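Local coordinates for PKS (Streptomyces albus, PDB 4OQJ), which probably extends polyketide chains by decarboxylative condensation, acting as a ketosynthase of the AT-less type I polyketide synthase for oxazolomycin, at residues Thr51-Ser56 against Gly79-Asp84; Gly358-Gly363 against Gly411-Gly416; Arg514-Thr519 against Ala533-Thr538. All blocks are in the same frame, centred on the assembly; numbering follows the deposited sequence. Where two conformers were deposited one is given.

In the fold
Contacts 1 and 2 belong to the thiolase-fold ketosynthase, contact 3 to a separate three-stranded α/β unit consistent with the linker that flanks ketosynthases of modular synthases. The centres of contacts 1 and 2 lie 30 Å apart, yet a short piece of chain relates them: strand 360-363 of contact 2 runs on to helix 366-369 in the KTNxGH motif characteristic of ketosynthase active sites, and N368 of this helix is hydrogen-bonded by contact 1. Contact 3 is 42 Å from contact 1 and 52 Å from contact 2, centre to centre; contacts 2 and 3 lie on opposite sides of the chain's centre. S292 and K294, at a bound potassium ion, belong to none of the six segments.

Contact 1 (Thr51-Ser56 against Gly79-Asp84); sequences TLTHFS and GQVLVD
Q80 reaches back to T51, and its amide does the work. Its CB and CG act as a spacer, and the bend at chi2 (-81°) turns the amide to T51. CD comes within 3.5 Å of T51 OG1; OE1 then accepts a hydrogen bond from T51 OG1 at 2.7 Å, the hydroxyl tilted 20° from the carbonyl plane. NE2, the other branch, stands 4.0 Å from L52 CB and donates to N368 O. Glutamine suits the place because one flat group can accept from T51 with OE1 and donate to N368 O with NE2; T51 OG1 also lies in bonding distance of N368 O.

Beside this bridge T53 and G79 form an antiparallel hydrogen-bonded pair: T53 N gives to G79 O at 2.8 Å, and G79 N gives to T53 O at 2.9 Å. G79 has no side chain to fend off the F55 ring, whose CE2 comes obliquely to 3.4 Å from G79 N. At the ring's edge, near its plane, F55 CZ meets V81 CG1 at 3.7 Å, an apolar contact beside the pair. One water ties T51 O, T53 OG1 and V81 N together where the backbones diverge. The whole is the outer pairing of a three-stranded antiparallel sheet, 53-54, 75-79 and 230-231, within the N-terminal half of the ketosynthase.

Contact 2 (Gly358-Gly363 against Gly411-Gly416); sequences GSCALG and GPFYVG
Y414 has its CG between the backbone N and the carbonyl carbon (chi1 78°), which turns the phenol toward G358 and A361 of segment 358-363, while C360 has SG anti to the backbone N (chi1 -174°), which turns it toward F413. The tyrosine ring meets the neighbouring strand obliquely: CD1 lies 3.5 Å from G358 O, and CZ rests 3.8 Å from A361 CB, a methyl short enough to lie against the CZ-OH end of the ring. On the other face of the sheet, C360 SG approaches F413 CE1 at 3.7 Å, an oblique sulfur-aromatic contact; P412 CG lies over one face of the same ring.

The strands pair in parallel, though their short axes are turned 47° from each other. P412 O is gripped by C360 N at 2.9 Å, the donor standing well above the carbonyl plane, and weakly by S359 N; C360 O accepts from Y414 N at 3.2 Å. Further along, L362 N to Y414 O and G416 N to L362 O are weak, and a water joining L362 O to G416 O helps span the end. G358, with positive phi, suits the turn that leads in.

Strand 413-415 is one of the two edge strands of the large mixed sheet within this chain, and strand 325-327 flanks 360-363 on its other edge. Helix 336-348 packs L344 on L362 and F413, and its F348 meets the F413 ring edge-to-face.

Contact 3 (Arg514-Thr519 against Ala533-Thr538); sequences RALVAT and AGRVMT
R514-A518 and V536-T538 run antiparallel, their axes 4.7 Å apart at closest and 158° between directions, with A515 and M537 as the hydrogen-bonded pair: A515 N reaches M537 O and M537 N reaches A515 O, each at 2.8 Å. R514 and T538 are the neighbouring non-hydrogen-bonded pair, and their side chains lie alongside, pointing the same way. The arginine's aliphatic part passes over V536, with CD 3.5 Å from V536 CG1, and the bend at chi3 (-79°) then presents the guanidinium edge to the threonine. R514 NE donates to T538 OG1 at 2.8 Å, almost straight at 166° and in the guanidinium plane; NH2 adds only a weak second bond to that oxygen.

Beyond the A515-M537 pair, the side chain of R535 continues the link between the strands. Its NH2 donates to V517 O at 2.9 Å, in the carbonyl plane, and one water links R535 NE to the same oxygen while another joins V517 N to R535 O. L516 CD1 packs on R535 CB at 3.8 Å, adding an apolar contact. The face opposite R514 and T538 carries A515 and the selenomethionine M537, whose chain, bent at chi3, lays CE against the short methyl A515 CB at 4.1 Å, next to helix 660-673.

Both guanidinium groups have an acidic partner as well, R514 in D478 of helix 474-490 and R535 in D523 of helix 521-530. The charges, which arginine keeps at ordinary pH, are probably offset by these carboxylates, and each arginine joins this sheet to a helix while serving a neutral oxygen across the strands.

Contact 1 (Thr51-Ser56 against Gly79-Asp84)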
ATOM      1  N   THR A  51      15.940  17.686  20.799  1.00 22.92           N
ATOM      2  CA  THR A  51      16.528  16.432  21.285  1.00 19.20           C
ATOM      3  C   THR A  51      17.867  16.121  20.626  1.00 19.43           C
ATOM      4  O   THR A  51      18.432  15.032  20.811  1.00 21.11           O
ATOM      5  CB  THR A  51      15.571  15.265  21.048  1.00 18.23           C
ATOM      6  OG1 THR A  51      15.236  15.232  19.667  1.00 18.64           O
ATOM      7  CG2 THR A  51      14.305  15.452  21.858  1.00 18.25           C
ATOM      8  N   LEU A  52      18.362  17.084  19.859  1.00 20.67           N
ATOM      9  CA  LEU A  52      19.660  16.992  19.202  1.00 24.74           C
ATOM     10  C   LEU A  52      20.759  16.556  20.166  1.00 28.60           C
ATOM     11  O   LEU A  52      20.894  17.108  21.258  1.00 28.79           O
ATOM     12  CB  LEU A  52      20.023  18.339  18.587  1.00 22.40           C
ATOM     13  CG  LEU A  52      21.279  18.373  17.723  1.00 25.60           C
ATOM     14  CD1 LEU A  52      21.060  17.543  16.466  1.00 21.67           C
ATOM     15  CD2 LEU A  52      21.657  19.803  17.383  1.00 31.66           C
ATOM     16  N   THR A  53      21.530  15.556  19.756  1.00 22.61           N
ATOM     17  CA  THR A  53      22.683  15.100  20.514  1.00 22.42           C
ATOM     18  C   THR A  53      23.951  15.651  19.867  1.00 25.62           C
ATOM     19  O   THR A  53      24.117  15.551  18.655  1.00 27.92           O
ATOM     20  CB  THR A  53      22.752  13.558  20.572  1.00 24.34           C
ATOM     21  OG1 THR A  53      21.607  13.047  21.271  1.00 26.88           O
ATOM     22  CG2 THR A  53      24.026  13.089  21.280  1.00 32.50           C
ATOM     23  N   HIS A  54      24.827  16.257  20.667  1.00 26.04           N
ATOM     24  CA  HIS A  54      26.137  16.699  20.181  1.00 30.14           C
ATOM     25  C   HIS A  54      27.178  15.618  20.490  1.00 34.43           C
ATOM     26  O   HIS A  54      27.224  15.095  21.603  1.00 37.23           O
ATOM     27  CB  HIS A  54      26.536  18.032  20.813  1.00 33.63           C
ATOM     28  CG  HIS A  54      25.710  19.191  20.345  1.00 37.41           C
ATOM     29  ND1 HIS A  54      24.534  19.565  20.962  1.00 39.70           N
ATOM     30  CD2 HIS A  54      25.882  20.050  19.314  1.00 39.30           C
ATOM     31  CE1 HIS A  54      24.021  20.608  20.334  1.00 40.88           C
ATOM     32  NE2 HIS A  54      24.819  20.921  19.328  1.00 40.94           N
ATOM     33  N   PHE A  55      27.989  15.265  19.498  1.00 31.58           N
ATOM     34  CA  PHE A  55      28.967  14.190  19.662  1.00 28.07           C
ATOM     35  C   PHE A  55      30.352  14.759  19.937  1.00 29.66           C
ATOM     36  O   PHE A  55      30.797  15.686  19.254  1.00 30.02           O
ATOM     37  CB  PHE A  55      29.032  13.305  18.416  1.00 26.85           C
ATOM     38  CG  PHE A  55      27.716  12.699  18.017  1.00 28.52           C
ATOM     39  CD1 PHE A  55      27.052  11.830  18.860  1.00 31.25           C
ATOM     40  CD2 PHE A  55      27.168  12.977  16.774  1.00 31.15           C
ATOM     41  CE1 PHE A  55      25.846  11.257  18.476  1.00 29.26           C
ATOM     42  CE2 PHE A  55      25.960  12.405  16.384  1.00 29.15           C
ATOM     43  CZ  PHE A  55      25.308  11.546  17.240  1.00 26.29           C
ATOM     44  N   SER A  56      31.032  14.196  20.932  1.00 32.47           N
ATOM     45  CA  SER A  56      32.418  14.556  21.211  1.00 35.78           C
ATOM     46  C   SER A  56      33.296  13.932  20.147  1.00 33.50           C
ATOM     47  O   SER A  56      32.900  12.953  19.510  1.00 30.55           O
ATOM     48  CB  SER A  56      32.841  14.062  22.592  1.00 33.75           C
ATOM     49  OG  SER A  56      32.799  12.643  22.624  1.00 31.59           O
ATOM     50  N   GLY A  79      23.612  14.754  15.895  1.00 20.12           N
ATOM     51  CA  GLY A  79      22.642  13.878  15.280  1.00 19.23           C
ATOM     52  C   GLY A  79      21.422  13.724  16.160  1.00 19.01           C
ATOM     53  O   GLY A  79      21.435  14.113  17.328  1.00 19.55           O
ATOM     54  N   GLN A  80      20.363  13.178  15.576  1.00 16.80           N
ATOM     55  CA  GLN A  80      19.117  12.909  16.276  1.00 16.54           C
ATOM     56  C   GLN A  80      19.002  11.418  16.397  1.00 20.26           C
ATOM     57  O   GLN A  80      18.496  10.765  15.473  1.00 20.12           O
ATOM     58  CB  GLN A  80      17.929  13.484  15.504  1.00 16.62           C
ATOM     59  CG  GLN A  80      17.845  15.000  15.551  1.00 17.14           C
ATOM     60  CD  GLN A  80      17.217  15.508  16.834  1.00 20.01           C
ATOM     61  OE1 GLN A  80      17.088  14.770  17.810  1.00 20.80           O
ATOM     62  NE2 GLN A  80      16.811  16.779  16.831  1.00 21.59           N
ATOM     63  N   VAL A  81      19.491  10.870  17.510  1.00 20.23           N
ATOM     64  CA  VAL A  81      19.631   9.422  17.641  1.00 19.75           C
ATOM     65  C   VAL A  81      18.509   8.769  18.437  1.00 18.11           C
ATOM     66  O   VAL A  81      17.938   9.356  19.364  1.00 20.61           O
ATOM     67  CB  VAL A  81      20.981   9.042  18.298  1.00 27.31           C
ATOM     68  CG1 VAL A  81      22.126   9.797  17.633  1.00 29.27           C
ATOM     69  CG2 VAL A  81      20.969   9.308  19.783  1.00 37.54           C
ATOM     70  N   LEU A  82      18.200   7.538  18.052  1.00 16.46           N
ATOM     71  CA  LEU A  82      17.286   6.700  18.803  1.00 16.05           C
ATOM     72  C   LEU A  82      18.086   5.781  19.733  1.00 15.42           C
ATOM     73  O   LEU A  82      18.776   4.873  19.273  1.00 16.74           O
ATOM     74  CB  LEU A  82      16.413   5.876  17.865  1.00 17.13           C
ATOM     75  CG  LEU A  82      15.443   4.930  18.580  1.00 20.40           C
ATOM     76  CD1 LEU A  82      14.458   5.722  19.430  1.00 25.48           C
ATOM     77  CD2 LEU A  82      14.717   4.066  17.550  1.00 19.40           C
ATOM     78  N   VAL A  83      17.997   6.024  21.034  1.00 17.57           N
ATOM     79  CA  VAL A  83      18.718   5.219  22.019  0.74 21.36           C
ATOM     80  C   VAL A  83      18.197   3.784  22.019  1.00 19.58           C
ATOM     81  O   VAL A  83      16.989   3.551  21.901  1.00 21.78           O
ATOM     82  CB  VAL A  83      18.591   5.811  23.443  0.74 26.61           C
ATOM     83  CG1 VAL A  83      19.357   4.954  24.465  0.74 25.23           C
ATOM     84  CG2 VAL A  83      19.097   7.241  23.476  0.74 31.60           C
ATOM     85  N   ASP A  84      19.119   2.833  22.146  1.00 20.01           N
ATOM     86  CA  ASP A  84      18.797   1.408  22.235  1.00 20.68           C
ATOM     87  C   ASP A  84      18.103   0.864  20.996  1.00 18.98           C
ATOM     88  O   ASP A  84      17.345  -0.098  21.078  1.00 17.93           O
ATOM     89  CB  ASP A  84      17.932   1.126  23.472  1.00 21.03           C
ATOM     90  CG  ASP A  84      18.748   1.084  24.758  1.00 27.44           C
ATOM     91  OD1 ASP A  84      19.973   0.829  24.706  1.00 24.30           O
ATOM     92  OD2 ASP A  84      18.152   1.286  25.823  1.00 28.91           O
TER
HETATM   93  O   HOH W   1      19.508  12.694  19.911  1.00 15.97           O

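Contact 2 (Gly358-Gly363 against Gly411-Gly416)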
ATOM      1  N   GLY A 358      -3.361  35.428  11.560  1.00 30.49           N
ATOM      2  CA  GLY A 358      -2.980  34.965  12.875  1.00 28.87           C
ATOM      3  C   GLY A 358      -4.006  34.058  13.530  1.00 29.36           C
ATOM      4  O   GLY A 358      -4.000  33.930  14.746  1.00 31.66           O
ATOM      5  N   SER A 359      -4.869  33.418  12.744  1.00 27.96           N
ATOM      6  CA  SER A 359      -5.954  32.618  13.311  1.00 27.93           C
ATOM      7  C   SER A 359      -5.715  31.102  13.274  1.00 28.31           C
ATOM      8  O   SER A 359      -6.505  30.349  13.847  1.00 29.49           O
ATOM      9  CB  SER A 359      -7.266  32.931  12.592  1.00 29.03           C
ATOM     10  OG  SER A 359      -7.207  32.570  11.226  1.00 29.34           O
ATOM     11  N   CYS A 360      -4.658  30.652  12.597  1.00 26.95           N
ATOM     12  CA  CYS A 360      -4.281  29.232  12.619  1.00 25.30           C
ATOM     13  C   CYS A 360      -2.798  29.071  12.926  1.00 23.41           C
ATOM     14  O   CYS A 360      -1.944  29.558  12.200  1.00 23.99           O
ATOM     15  CB  CYS A 360      -4.620  28.539  11.286  1.00 22.02           C
ATOM     16  SG  CYS A 360      -4.341  26.738  11.263  1.00 20.74           S
ATOM     17  N   ALA A 361      -2.498  28.362  14.003  1.00 22.22           N
ATOM     18  CA  ALA A 361      -1.121  28.101  14.375  1.00 21.61           C
ATOM     19  C   ALA A 361      -0.481  27.105  13.417  1.00 19.91           C
ATOM     20  O   ALA A 361      -1.145  26.222  12.866  1.00 20.18           O
ATOM     21  CB  ALA A 361      -1.052  27.583  15.802  1.00 23.18           C
ATOM     22  N   LEU A 362       0.821  27.269  13.231  1.00 19.60           N
ATOM     23  CA  LEU A 362       1.619  26.464  12.322  1.00 18.63           C
ATOM     24  C   LEU A 362       2.886  26.036  13.053  1.00 18.79           C
ATOM     25  O   LEU A 362       3.491  26.834  13.766  1.00 22.45           O
ATOM     26  CB  LEU A 362       1.954  27.276  11.062  1.00 20.64           C
ATOM     27  CG  LEU A 362       2.683  26.606   9.907  1.00 20.34           C
ATOM     28  CD1 LEU A 362       1.786  25.607   9.196  1.00 18.28           C
ATOM     29  CD2 LEU A 362       3.190  27.676   8.927  1.00 23.65           C
ATOM     30  N   GLY A 363       3.291  24.781  12.896  1.00 17.94           N
ATOM     31  CA  GLY A 363       4.481  24.307  13.580  1.00 17.40           C
ATOM     32  C   GLY A 363       5.111  23.119  12.888  1.00 18.72           C
ATOM     33  O   GLY A 363       4.533  22.569  11.951  1.00 18.41           O
ATOM     34  N   GLY A 411      -2.552  34.822   4.362  1.00 34.22           N
ATOM     35  CA  GLY A 411      -3.359  33.754   4.923  1.00 31.54           C
ATOM     36  C   GLY A 411      -3.486  33.838   6.431  1.00 29.40           C
ATOM     37  O   GLY A 411      -3.091  34.832   7.043  1.00 27.43           O
ATOM     38  N   PRO A 412      -4.028  32.776   7.039  1.00 26.05           N
ATOM     39  CA  PRO A 412      -4.332  32.757   8.476  1.00 26.16           C
ATOM     40  C   PRO A 412      -3.179  32.315   9.384  1.00 26.97           C
ATOM     41  O   PRO A 412      -3.340  32.307  10.607  1.00 25.70           O
ATOM     42  CB  PRO A 412      -5.472  31.744   8.554  1.00 24.68           C
ATOM     43  CG  PRO A 412      -5.098  30.726   7.491  1.00 23.39           C
ATOM     44  CD  PRO A 412      -4.443  31.526   6.375  1.00 23.47           C
ATOM     45  N   PHE A 413      -2.039  31.947   8.812  1.00 24.70           N
ATOM     46  CA  PHE A 413      -1.023  31.239   9.587  1.00 23.06           C
ATOM     47  C   PHE A 413      -0.066  32.140  10.349  1.00 24.24           C
ATOM     48  O   PHE A 413       0.236  33.257   9.940  1.00 24.56           O
ATOM     49  CB  PHE A 413      -0.242  30.303   8.666  1.00 21.16           C
ATOM     50  CG  PHE A 413      -1.124  29.321   7.986  1.00 21.47           C
ATOM     51  CD1 PHE A 413      -1.734  28.314   8.721  1.00 20.36           C
ATOM     52  CD2 PHE A 413      -1.412  29.438   6.637  1.00 20.23           C
ATOM     53  CE1 PHE A 413      -2.582  27.421   8.128  1.00 20.61           C
ATOM     54  CE2 PHE A 413      -2.274  28.545   6.032  1.00 19.40           C
ATOM     55  CZ  PHE A 413      -2.860  27.533   6.778  1.00 19.35           C
ATOM     56  N   TYR A 414       0.388  31.614  11.475  1.00 23.30           N
ATOM     57  CA  TYR A 414       1.433  32.215  12.275  1.00 24.88           C
ATOM     58  C   TYR A 414       2.137  31.060  12.987  1.00 23.10           C
ATOM     59  O   TYR A 414       1.520  30.021  13.268  1.00 22.22           O
ATOM     60  CB  TYR A 414       0.857  33.229  13.283  1.00 28.45           C
ATOM     61  CG  TYR A 414       0.232  32.563  14.493  1.00 27.40           C
ATOM     62  CD1 TYR A 414      -1.074  32.082  14.460  1.00 25.80           C
ATOM     63  CD2 TYR A 414       0.962  32.396  15.667  1.00 28.98           C
ATOM     64  CE1 TYR A 414      -1.638  31.456  15.575  1.00 26.36           C
ATOM     65  CE2 TYR A 414       0.413  31.780  16.775  1.00 27.87           C
ATOM     66  CZ  TYR A 414      -0.879  31.308  16.727  1.00 28.91           C
ATOM     67  OH  TYR A 414      -1.396  30.700  17.846  1.00 30.55           O
ATOM     68  N   VAL A 415       3.419  31.230  13.277  1.00 23.56           N
ATOM     69  CA  VAL A 415       4.182  30.185  13.946  1.00 23.78           C
ATOM     70  C   VAL A 415       4.025  30.307  15.463  1.00 25.80           C
ATOM     71  O   VAL A 415       4.489  31.270  16.063  1.00 24.07           O
ATOM     72  CB  VAL A 415       5.667  30.257  13.561  1.00 23.44           C
ATOM     73  CG1 VAL A 415       6.460  29.157  14.262  1.00 24.42           C
ATOM     74  CG2 VAL A 415       5.826  30.152  12.040  1.00 23.27           C
ATOM     75  N   GLY A 416       3.353  29.339  16.079  1.00 26.61           N
ATOM     76  CA  GLY A 416       3.179  29.342  17.524  1.00 28.94           C
ATOM     77  C   GLY A 416       4.466  28.953  18.233  1.00 25.10           C
ATOM     78  O   GLY A 416       5.102  27.953  17.871  1.00 21.76           O
TER
HETATM   79  O   HOH W   2      -1.585  35.151   9.167  1.00 21.87           O
HETATM   80  O   HOH W   3       3.412  26.183  16.442  1.00 18.76           O

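Contact 3 (Arg514-Thr519 against Ala533-Thr538)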
ATOM      1  N   ARG A 514       1.450 -12.804  38.138  1.00 20.77           N
ATOM      2  CA  ARG A 514       1.239 -12.151  39.423  1.00 21.97           C
ATOM      3  C   ARG A 514      -0.180 -11.656  39.492  1.00 20.94           C
ATOM      4  O   ARG A 514      -0.763 -11.287  38.471  1.00 21.08           O
ATOM      5  CB  ARG A 514       2.213 -10.993  39.619  1.00 20.69           C
ATOM      6  CG  ARG A 514       2.117 -10.314  40.991  1.00 22.01           C
ATOM      7  CD  ARG A 514       3.343  -9.474  41.226  1.00 24.03           C
ATOM      8  NE  ARG A 514       4.477 -10.298  41.632  1.00 27.67           N
ATOM      9  CZ  ARG A 514       5.753 -10.011  41.385  1.00 30.04           C
ATOM     10  NH1 ARG A 514       6.075  -8.919  40.710  1.00 28.74           N
ATOM     11  NH2 ARG A 514       6.714 -10.831  41.812  1.00 30.14           N
ATOM     12  N   ALA A 515      -0.757 -11.673  40.686  1.00 19.80           N
ATOM     13  CA  ALA A 515      -2.116 -11.172  40.848  1.00 19.71           C
ATOM     14  C   ALA A 515      -2.362 -10.634  42.246  1.00 21.07           C
ATOM     15  O   ALA A 515      -1.701 -11.013  43.214  1.00 22.35           O
ATOM     16  CB  ALA A 515      -3.134 -12.259  40.517  1.00 18.41           C
ATOM     17  N   LEU A 516      -3.337  -9.746  42.325  1.00 25.11           N
ATOM     18  CA  LEU A 516      -3.632  -9.024  43.551  1.00 30.66           C
ATOM     19  C   LEU A 516      -5.094  -8.660  43.569  1.00 23.73           C
ATOM     20  O   LEU A 516      -5.607  -8.122  42.598  1.00 22.12           O
ATOM     21  CB  LEU A 516      -2.786  -7.754  43.651  1.00 24.85           C
ATOM     22  CG  LEU A 516      -3.229  -6.763  44.722  1.00 25.61           C
ATOM     23  CD1 LEU A 516      -2.893  -7.331  46.077  1.00 25.39           C
ATOM     24  CD2 LEU A 516      -2.596  -5.400  44.514  1.00 28.82           C
ATOM     25  N   VAL A 517      -5.768  -8.934  44.678  1.00 21.94           N
ATOM     26  CA  VAL A 517      -7.125  -8.447  44.869  1.00 23.04           C
ATOM     27  C   VAL A 517      -7.042  -7.087  45.564  1.00 25.79           C
ATOM     28  O   VAL A 517      -6.481  -6.980  46.651  1.00 26.44           O
ATOM     29  CB  VAL A 517      -7.980  -9.415  45.732  1.00 27.30           C
ATOM     30  CG1 VAL A 517      -9.384  -8.867  45.909  1.00 27.63           C
ATOM     31  CG2 VAL A 517      -8.019 -10.810  45.117  1.00 24.56           C
ATOM     32  N   ALA A 518      -7.627  -6.062  44.967  1.00 24.77           N
ATOM     33  CA  ALA A 518      -7.502  -4.720  45.513  1.00 30.15           C
ATOM     34  C   ALA A 518      -8.861  -4.080  45.644  1.00 28.26           C
ATOM     35  O   ALA A 518      -9.792  -4.412  44.913  1.00 24.24           O
ATOM     36  CB  ALA A 518      -6.593  -3.865  44.626  1.00 36.41           C
ATOM     37  N   THR A 519      -8.958  -3.149  46.584  1.00 30.66           N
ATOM     38  CA  THR A 519     -10.207  -2.465  46.872  1.00 36.22           C
ATOM     39  C   THR A 519     -10.276  -1.101  46.183  1.00 39.38           C
ATOM     40  O   THR A 519     -11.348  -0.511  46.053  1.00 40.73           O
ATOM     41  CB  THR A 519     -10.356  -2.298  48.378  1.00 41.04           C
ATOM     42  OG1 THR A 519      -9.195  -1.622  48.877  1.00 42.26           O
ATOM     43  CG2 THR A 519     -10.444  -3.658  49.039  1.00 39.35           C
ATOM     44  N   ALA A 533       3.671 -11.138  50.132  1.00 47.69           N
ATOM     45  CA  ALA A 533       2.991 -12.346  49.657  1.00 50.27           C
ATOM     46  C   ALA A 533       1.617 -12.561  50.288  1.00 50.25           C
ATOM     47  O   ALA A 533       0.810 -13.338  49.781  1.00 47.46           O
ATOM     48  CB  ALA A 533       3.868 -13.562  49.904  1.00 53.61           C
ATOM     49  N   GLY A 534       1.349 -11.874  51.390  1.00 49.11           N
ATOM     50  CA  GLY A 534       0.059 -11.983  52.041  1.00 41.48           C
ATOM     51  C   GLY A 534      -1.075 -11.579  51.123  1.00 38.97           C
ATOM     52  O   GLY A 534      -2.195 -12.067  51.269  1.00 37.30           O
ATOM     53  N   ARG A 535      -0.779 -10.693  50.171  1.00 35.14           N
ATOM     54  CA  ARG A 535      -1.790 -10.155  49.274  1.00 32.11           C
ATOM     55  C   ARG A 535      -1.413 -10.375  47.817  1.00 28.68           C
ATOM     56  O   ARG A 535      -2.270 -10.674  46.992  1.00 27.07           O
ATOM     57  CB  ARG A 535      -1.989  -8.658  49.501  1.00 37.87           C
ATOM     58  CG  ARG A 535      -2.476  -8.268  50.877  1.00 40.30           C
ATOM     59  CD  ARG A 535      -2.841  -6.802  50.867  1.00 39.27           C
ATOM     60  NE  ARG A 535      -3.926  -6.561  49.922  1.00 35.43           N
ATOM     61  CZ  ARG A 535      -4.422  -5.366  49.639  1.00 32.91           C
ATOM     62  NH1 ARG A 535      -3.922  -4.276  50.215  1.00 31.72           N
ATOM     63  NH2 ARG A 535      -5.420  -5.261  48.771  1.00 31.63           N
ATOM     64  N   VAL A 536      -0.131 -10.194  47.516  1.00 32.68           N
ATOM     65  CA  VAL A 536       0.376 -10.316  46.156  1.00 32.46           C
ATOM     66  C   VAL A 536       0.777 -11.768  45.891  1.00 27.42           C
ATOM     67  O   VAL A 536       1.640 -12.327  46.564  1.00 27.76           O
ATOM     68  CB  VAL A 536       1.569  -9.368  45.919  1.00 37.60           C
ATOM     69  CG1 VAL A 536       2.267  -9.664  44.588  1.00 38.96           C
ATOM     70  CG2 VAL A 536       1.091  -7.929  45.955  1.00 40.08           C
HETATM   71  N   MSE A 537       0.120 -12.365  44.907  1.00 26.05           N
HETATM   72  CA  MSE A 537       0.340 -13.753  44.550  1.00 29.25           C
HETATM   73  C   MSE A 537       1.228 -13.803  43.333  1.00 35.76           C
HETATM   74  O   MSE A 537       0.976 -13.103  42.356  1.00 30.03           O
HETATM   75  CB  MSE A 537      -0.992 -14.452  44.266  1.00 28.17           C
HETATM   76  CG  MSE A 537      -2.007 -14.329  45.416  1.00 37.55           C
HETATM   77 SE   MSE A 537      -3.807 -14.947  44.959  0.72 35.94          SE
HETATM   78  CE  MSE A 537      -4.522 -13.310  44.220  1.00 24.19           C
ATOM     79  N   THR A 538       2.268 -14.624  43.393  1.00 26.72           N
ATOM     80  CA  THR A 538       3.190 -14.782  42.269  1.00 25.71           C
ATOM     81  C   THR A 538       3.443 -16.251  42.014  1.00 27.65           C
ATOM     82  O   THR A 538       3.664 -17.013  42.950  1.00 30.02           O
ATOM     83  CB  THR A 538       4.545 -14.100  42.538  1.00 26.73           C
ATOM     84  OG1 THR A 538       4.340 -12.747  42.960  1.00 28.72           O
ATOM     85  CG2 THR A 538       5.410 -14.120  41.298  1.00 25.48           C
TER
HETATM   86  O   HOH W   4      -4.804 -10.433  46.888  1.00 19.66           O
HETATM   87  O   HOH W   5      -5.471  -8.663  48.837  1.00 30.28           O